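Folylpolyglutamate synthase protein FOLC (Mycobacterium tuberculosis, PDB 2VOR) probably catalyses the ATP-dependent addition of L-glutamate to dihydropteroate, giving dihydrofolate, and then to tetrahydrofolate, building folylpolyglutamates. Local coordinates at residues A122-I127 / T156-A161. Residues are numbered along the deposited sequence; the frame is centred on the assembly and turned at random.
Sequences ATYREI and TAMAFA
I127 and M158 supply about half of the contact between helices 117-139 and 151-165. The two helices cross near a right angle (102°), with their local axes 9.4 Å apart. Segment 156-161 belongs to the Mur ligase middle domain, and helix 117-139 packs across it. The contact is plain helix packing away from the nucleotide and metal sites. Its tight part is apolar and buried. I127 reaches over with both branches. I127 CD1 meets A157 CB at 3.5 Å, while I127 CG2 lies against A161 CB at 3.9 Å. With chi1 at 84°, I127 CG1 leans between N and C; CD1 and CG2 then meet A157 and A161, one turn apart. T123 lies one turn back and points its methyl, not its hydroxyl, at that helix. T123 CG2 touches the backbone O of M158 at 3.3 Å, and T123 OG1 is hydrogen-bonded to Q119 O. I108 of strand 108-110 also touches M158. The loose side is at E126. E126 is exposed, and its carboxylate makes only a marginal contact, E126 OE2 to A161 CB at 4.3 Å; OE1 lies near the like-charged D165. Y124 belongs to the buried side, where residues of helix 23-34 also touch it. M158 approaches it in a Met-aromatic contact, bent at chi3 (64°). M158 SD sits at the ring edge, 5.3 Å from the centroid of the Y124 ring, and the M158 CE methyl rests 3.8 Å from Y124 CB.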
# COMPACT_ATOMS: atom_id res chain seq x y z
N ALA A 122 19.79 -4.51 13.94
CA ALA A 122 20.49 -5.78 14.09
C ALA A 122 20.43 -6.52 12.80
O ALA A 122 21.39 -7.19 12.45
CB ALA A 122 19.82 -6.64 15.22
N THR A 123 19.27 -6.45 12.11
CA THR A 123 19.07 -7.14 10.85
C THR A 123 19.93 -6.49 9.77
O THR A 123 20.51 -7.19 8.95
CB THR A 123 17.58 -7.15 10.38
OG1 THR A 123 16.74 -7.68 11.44
CG2 THR A 123 17.47 -8.03 9.18
N TYR A 124 20.00 -5.17 9.76
CA TYR A 124 20.92 -4.45 8.92
C TYR A 124 22.41 -4.89 9.21
O TYR A 124 23.17 -5.17 8.29
CB TYR A 124 20.72 -2.92 9.06
CG TYR A 124 21.80 -2.20 8.24
CD1 TYR A 124 21.71 -2.15 6.86
CD2 TYR A 124 22.91 -1.69 8.84
CE1 TYR A 124 22.66 -1.58 6.11
CE2 TYR A 124 23.89 -1.12 8.12
CZ TYR A 124 23.75 -1.06 6.73
OH TYR A 124 24.74 -0.50 5.93
N ARG A 125 22.83 -4.94 10.47
CA ARG A 125 24.23 -5.32 10.71
C ARG A 125 24.58 -6.72 10.25
O ARG A 125 25.70 -6.99 9.85
CB ARG A 125 24.61 -5.17 12.18
CG ARG A 125 24.70 -3.75 12.68
CD ARG A 125 24.96 -3.80 14.16
NE ARG A 125 25.17 -2.44 14.66
CZ ARG A 125 26.29 -1.75 14.46
NH1 ARG A 125 27.33 -2.32 13.82
NH2 ARG A 125 26.36 -0.50 14.91
N GLU A 126 23.62 -7.60 10.30
CA GLU A 126 23.88 -8.99 10.12
C GLU A 126 24.21 -9.21 8.62
O GLU A 126 25.17 -9.97 8.29
CB GLU A 126 22.68 -9.77 10.63
CG GLU A 126 22.40 -11.12 10.00
CD GLU A 126 20.91 -11.59 10.20
OE1 GLU A 126 20.14 -10.90 10.88
OE2 GLU A 126 20.50 -12.64 9.65
N ILE A 127 23.43 -8.55 7.76
CA ILE A 127 23.65 -8.59 6.32
C ILE A 127 24.73 -7.60 5.71
O ILE A 127 25.23 -7.82 4.60
CB ILE A 127 22.31 -8.55 5.51
CG1 ILE A 127 21.80 -7.14 5.31
CG2 ILE A 127 21.27 -9.44 6.19
CD1 ILE A 127 20.88 -6.96 4.00
N THR A 156 14.85 -5.13 1.07
CA THR A 156 14.33 -6.38 0.71
C THR A 156 15.19 -7.48 1.33
O THR A 156 14.67 -8.39 1.97
CB THR A 156 14.25 -6.47 -0.83
OG1 THR A 156 13.36 -5.43 -1.29
CG2 THR A 156 13.72 -7.84 -1.32
N ALA A 157 16.51 -7.42 1.15
CA ALA A 157 17.37 -8.44 1.72
C ALA A 157 17.16 -8.56 3.26
O ALA A 157 17.31 -9.67 3.83
CB ALA A 157 18.80 -8.11 1.43
N MET A 158 16.91 -7.41 3.91
CA MET A 158 16.74 -7.31 5.33
C MET A 158 15.45 -8.04 5.71
O MET A 158 15.41 -8.83 6.67
CB MET A 158 16.70 -5.81 5.80
CG MET A 158 18.06 -5.11 5.88
SD MET A 158 17.91 -3.35 6.21
CE MET A 158 17.14 -3.38 7.85
N ALA A 159 14.38 -7.76 4.97
CA ALA A 159 13.09 -8.40 5.26
C ALA A 159 13.23 -9.92 5.09
O ALA A 159 12.78 -10.70 6.00
CB ALA A 159 11.99 -7.85 4.38
N PHE A 160 13.81 -10.35 3.95
CA PHE A 160 13.98 -11.80 3.67
C PHE A 160 14.81 -12.52 4.74
O PHE A 160 14.47 -13.65 5.12
CB PHE A 160 14.61 -12.08 2.30
CG PHE A 160 13.75 -11.71 1.11
CD1 PHE A 160 12.37 -11.91 1.15
CD2 PHE A 160 14.33 -11.24 -0.05
CE1 PHE A 160 11.58 -11.60 0.05
CE2 PHE A 160 13.54 -10.95 -1.16
CZ PHE A 160 12.17 -11.12 -1.12
N ALA A 161 15.89 -11.87 5.17
CA ALA A 161 16.78 -12.43 6.20
C ALA A 161 16.12 -12.43 7.58
O ALA A 161 16.37 -13.35 8.36
CB ALA A 161 18.06 -11.63 6.26